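Basic helix-loop-helix, putative, expressed (Oryza sativa subsp. japonica, PDB 5LW0) binds ADP-ribose through its macrodomain and probably takes part in ADP-ribosylation linked to DNA interstrand crosslink repair. Local coordinates at residues R36-P41 / I73-V78; G119-V124 / G184-I189. All coordinates share one frame; numbering follows the deposited sequence.

Interaction 1: residues R36-P41 / I73-V78; sequences RTLAFP and IRLVLV
T37 and R74 cross on neighbouring parallel strands of the macrodomain sheet, 37-40 and 74-78, the two strands of a beta-alpha-beta unit whose helix is 52-69. The backbones are laced by a ladder of parallel bonds, R74 N to R36 O, L38 N to R74 O, V76 N to L38 O, F40 N to V76 O and V78 N to F40 O. On the face carrying T37, A39, R74 and V76, arginine grips a hydroxyl. In one of its two modelled conformers, R74 extends until a bend at chi3 (65°) brings the guanidinium side-on to T37; there NE and NH2 of R74 each donate to T37 OG1 at 3.0 Å, with OG1 in the guanidinium plane. OG1 also bonds I33 O, which satisfies this buried hydroxyl, while the threonine methyl CG2 packs on V76 CG2 at 3.8 Å. Threonine thus serves both a polar and an apolar neighbour.

The face bearing L38, F40, L75 and L77 is apolar. L38 CD2 meets L75 CD2 at 4.1 Å, and the ring of F40, with CG between its backbone N and carbonyl carbon (chi1 63°), leans over the neighbouring strand. L77 CA and CB lie over one ring face and L75 CB at the edge; F223 of helix 208-230 adds an edge-to-face contact. L77 CD1 finishes the packing, 3.7 Å from F40 CE2.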
# COMPACT_ATOMS: atom_id res chain seq x y z
N ARG A 36 -11.34 3.61 9.06
CA ARG A 36 -10.49 4.72 8.82
C ARG A 36 -9.01 4.35 8.93
O ARG A 36 -8.20 5.18 9.15
CB ARG A 36 -10.83 5.85 9.83
CG ARG A 36 -12.22 6.46 9.61
CD ARG A 36 -12.61 7.47 10.66
NE ARG A 36 -12.82 6.88 11.98
CZ ARG A 36 -12.02 6.99 13.03
NH1 ARG A 36 -10.89 7.67 12.96
NH2 ARG A 36 -12.35 6.39 14.17
N THR A 37 -8.72 3.07 8.66
CA THR A 37 -7.40 2.56 8.69
C THR A 37 -7.02 1.97 7.33
O THR A 37 -7.77 1.19 6.76
CB THR A 37 -7.22 1.44 9.76
OG1 THR A 37 -7.59 1.90 11.07
CG2 THR A 37 -5.75 0.99 9.82
N LEU A 38 -5.86 2.39 6.86
CA LEU A 38 -5.25 1.85 5.65
C LEU A 38 -4.00 1.06 6.02
O LEU A 38 -3.14 1.59 6.71
CB LEU A 38 -4.77 3.02 4.73
CG LEU A 38 -3.93 2.60 3.53
CD1 LEU A 38 -4.77 1.82 2.55
CD2 LEU A 38 -3.33 3.83 2.86
N ALA A 39 -3.94 -0.17 5.61
CA ALA A 39 -2.69 -0.96 5.68
C ALA A 39 -2.07 -0.93 4.30
O ALA A 39 -2.76 -1.21 3.28
CB ALA A 39 -2.95 -2.37 6.12
N PHE A 40 -0.79 -0.70 4.24
CA PHE A 40 -0.10 -0.69 2.99
C PHE A 40 1.25 -1.36 3.12
O PHE A 40 1.93 -1.24 4.17
CB PHE A 40 0.07 0.76 2.43
CG PHE A 40 0.88 1.64 3.27
CD1 PHE A 40 0.33 2.23 4.37
CD2 PHE A 40 2.22 1.97 2.91
CE1 PHE A 40 1.09 3.11 5.16
CE2 PHE A 40 2.98 2.86 3.67
CZ PHE A 40 2.41 3.45 4.79
N PRO A 41 1.72 -1.99 2.03
CA PRO A 41 3.07 -2.50 2.00
C PRO A 41 4.04 -1.47 1.43
O PRO A 41 3.61 -0.44 0.87
CB PRO A 41 2.94 -3.64 1.01
CG PRO A 41 2.01 -3.09 -0.00
CD PRO A 41 1.04 -2.19 0.76
N ILE A 73 -7.53 9.72 10.43
CA ILE A 73 -7.11 8.53 9.62
C ILE A 73 -5.96 7.89 10.32
O ILE A 73 -5.24 8.53 11.07
CB ILE A 73 -6.72 8.86 8.17
CG1 ILE A 73 -5.58 9.92 8.11
CG2 ILE A 73 -7.93 9.28 7.38
CD1 ILE A 73 -4.90 10.03 6.74
N ARG A 74 -5.79 6.60 10.06
CA ARG A 74 -4.68 5.87 10.60
C ARG A 74 -4.02 5.09 9.48
O ARG A 74 -4.70 4.52 8.63
CB ARG A 74 -5.18 4.92 11.71
CG ARG A 74 -4.09 4.19 12.43
CD ARG A 74 -4.68 3.41 13.66
NE ARG A 74 -5.60 2.35 13.25
CZ ARG A 74 -6.03 1.38 14.05
NH1 ARG A 74 -5.53 1.33 15.31
NH2 ARG A 74 -6.84 0.42 13.56
N LEU A 75 -2.69 5.09 9.48
CA LEU A 75 -1.90 4.47 8.42
C LEU A 75 -0.99 3.42 9.01
O LEU A 75 -0.30 3.68 9.96
CB LEU A 75 -1.05 5.54 7.72
CG LEU A 75 -1.85 6.73 7.16
CD1 LEU A 75 -0.89 7.83 6.65
CD2 LEU A 75 -2.73 6.29 6.05
N VAL A 76 -0.97 2.25 8.42
CA VAL A 76 -0.19 1.12 8.98
C VAL A 76 0.67 0.49 7.83
O VAL A 76 0.13 0.01 6.87
CB VAL A 76 -1.08 0.02 9.59
CG1 VAL A 76 -0.22 -1.07 10.19
CG2 VAL A 76 -2.01 0.58 10.62
N LEU A 77 2.00 0.59 7.97
CA LEU A 77 2.92 -0.03 7.05
C LEU A 77 3.12 -1.49 7.47
O LEU A 77 3.54 -1.75 8.62
CB LEU A 77 4.25 0.72 7.00
CG LEU A 77 5.38 0.04 6.18
CD1 LEU A 77 5.06 -0.01 4.68
CD2 LEU A 77 6.66 0.76 6.43
N VAL A 78 2.87 -2.41 6.57
CA VAL A 78 2.97 -3.81 6.87
C VAL A 78 4.04 -4.50 6.04
O VAL A 78 4.24 -4.17 4.87
CB VAL A 78 1.62 -4.54 6.70
CG1 VAL A 78 0.59 -3.94 7.64
CG2 VAL A 78 1.16 -4.51 5.25

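Interaction 2: residues G119-V124 / G184-I189; sequences GLRCNV and GVTHII
Parallel pairing at the start of neighbouring strands 124-128 and 187-192 of the macrodomain sheet joins 119-124 to 184-189, with V124 bridging to H187 and a loop-to-loop polar cluster just ahead of it. The carbonyl of N123 is the hub: T186 N donates to N123 O at 2.8 Å, in the carbonyl plane and on a lone pair, and H187 N adds a weak bond of 3.4 Å. R121 reaches over from the loop with its chain extended from CG to NE, CG lying anti to the backbone N (chi1 -171°). Its guanidinium is laid over G184, whose CA sits over one face, and NH2 bonds G184 O at 2.8 Å on a lone pair in the carbonyl plane. Glycine suits this place twice: its phi is positive after helix 178-183, and a side chain would run into R121 NE. That same NE bonds N123 OD1 at 2.6 Å, and OD1 is also held by S34 OG. The other end of the amide, ND2, gives a bond to a water 3.0 Å away that also meets T186 OG1, and together these partners help to hold the amide's rotation. A leucine in place of R121 would probably leave G184 O without this donor and N123 OD1 with one bond fewer, giving the amide more freedom to turn. Farther along, beta-branched and aliphatic side chains take over, V124 CG1 packing 3.8 Å from I189 CD1. Strand 37-40 flanks V124 through L38, while helix 208-230 meets V124 and I189 through F226 and H187 through I229.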
# COMPACT_ATOMS: atom_id res chain seq x y z
N GLY A 119 -4.86 -9.86 14.32
CA GLY A 119 -5.67 -9.30 15.34
C GLY A 119 -5.95 -7.81 15.16
O GLY A 119 -6.27 -7.12 16.11
N LEU A 120 -5.73 -7.31 13.95
CA LEU A 120 -5.87 -5.87 13.69
C LEU A 120 -6.79 -5.68 12.53
O LEU A 120 -6.38 -5.95 11.41
CB LEU A 120 -4.50 -5.27 13.38
CG LEU A 120 -4.40 -3.73 13.15
CD1 LEU A 120 -4.49 -2.97 14.42
CD2 LEU A 120 -3.09 -3.36 12.44
N ARG A 121 -7.97 -5.15 12.73
CA ARG A 121 -8.83 -4.97 11.52
C ARG A 121 -8.55 -3.68 10.83
O ARG A 121 -8.47 -2.58 11.45
CB ARG A 121 -10.37 -5.20 11.70
CG ARG A 121 -11.20 -5.20 10.32
CD ARG A 121 -12.77 -5.18 10.56
NE ARG A 121 -13.50 -4.77 9.32
CZ ARG A 121 -14.80 -4.99 9.06
NH1 ARG A 121 -15.55 -5.65 9.94
NH2 ARG A 121 -15.34 -4.59 7.84
N CYS A 122 -8.32 -3.86 9.56
CA CYS A 122 -8.05 -2.73 8.60
C CYS A 122 -8.94 -2.95 7.42
O CYS A 122 -8.76 -3.89 6.66
CB CYS A 122 -6.55 -2.58 8.10
SG CYS A 122 -5.29 -2.61 9.41
N ASN A 123 -9.83 -1.99 7.16
CA ASN A 123 -10.85 -2.17 6.08
C ASN A 123 -10.30 -1.86 4.69
O ASN A 123 -10.85 -2.29 3.68
CB ASN A 123 -12.08 -1.30 6.30
CG ASN A 123 -12.95 -1.77 7.44
OD1 ASN A 123 -12.55 -2.53 8.28
ND2 ASN A 123 -14.15 -1.21 7.49
N VAL A 124 -9.25 -1.03 4.59
CA VAL A 124 -8.71 -0.68 3.30
C VAL A 124 -7.29 -1.18 3.24
O VAL A 124 -6.50 -0.92 4.14
CB VAL A 124 -8.75 0.84 3.04
CG1 VAL A 124 -8.27 1.15 1.63
CG2 VAL A 124 -10.14 1.39 3.30
N GLY A 184 -12.60 -8.39 6.71
CA GLY A 184 -13.32 -7.13 6.82
C GLY A 184 -12.90 -6.07 5.78
O GLY A 184 -13.32 -4.93 5.87
N VAL A 185 -12.12 -6.49 4.80
CA VAL A 185 -11.60 -5.56 3.78
C VAL A 185 -12.79 -5.14 2.88
O VAL A 185 -13.53 -6.00 2.31
CB VAL A 185 -10.51 -6.18 2.96
CG1 VAL A 185 -10.10 -5.29 1.79
CG2 VAL A 185 -9.30 -6.55 3.80
N THR A 186 -12.95 -3.83 2.72
CA THR A 186 -14.03 -3.25 1.90
C THR A 186 -13.50 -2.59 0.60
O THR A 186 -14.26 -2.38 -0.33
CB THR A 186 -14.81 -2.20 2.69
OG1 THR A 186 -13.93 -1.12 3.06
CG2 THR A 186 -15.49 -2.77 3.90
N HIS A 187 -12.19 -2.29 0.55
CA HIS A 187 -11.59 -1.63 -0.60
C HIS A 187 -10.16 -2.02 -0.72
O HIS A 187 -9.47 -2.21 0.29
CB HIS A 187 -11.63 -0.07 -0.44
CG HIS A 187 -12.99 0.52 -0.42
ND1 HIS A 187 -13.78 0.53 0.71
CD2 HIS A 187 -13.69 1.18 -1.37
CE1 HIS A 187 -14.93 1.10 0.43
NE2 HIS A 187 -14.87 1.57 -0.80
N ILE A 188 -9.72 -2.14 -1.96
CA ILE A 188 -8.32 -2.33 -2.28
C ILE A 188 -7.88 -1.17 -3.15
O ILE A 188 -8.57 -0.83 -4.09
CB ILE A 188 -8.12 -3.68 -3.01
CG1 ILE A 188 -8.42 -4.84 -1.99
CG2 ILE A 188 -6.74 -3.76 -3.62
CD1 ILE A 188 -8.50 -6.16 -2.60
N ILE A 189 -6.76 -0.58 -2.84
CA ILE A 189 -6.22 0.46 -3.66
C ILE A 189 -4.99 -0.07 -4.35
O ILE A 189 -3.96 -0.26 -3.70
CB ILE A 189 -5.89 1.76 -2.83
CG1 ILE A 189 -7.10 2.21 -2.04
CG2 ILE A 189 -5.37 2.82 -3.78
CD1 ILE A 189 -6.83 3.37 -1.07
O HOH W 1 -14.86 0.43 5.12

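How the interactions relate
The two contacts lie in one sheet, their centres about 9 Å apart, and strand 37-40 stands between 74-79 and 124-128, so the seam between 37-40 and 124-128 joins interaction 1 to interaction 2. A39 N is 3.0 Å from V124 O, a probable hydrogen bond that continues the backbone ladder from one contact to the next, and L38 CD1 packs 3.6 Å from the same oxygen. F226 of helix 208-230 touches both L38 and V124, backing the two contacts together. P41 of interaction 1 belongs to the ADP-ribose pocket, its side chain about 4 Å from the ligand, whereas that of C122 in interaction 2 lies about 11 Å away in one of its two conformers.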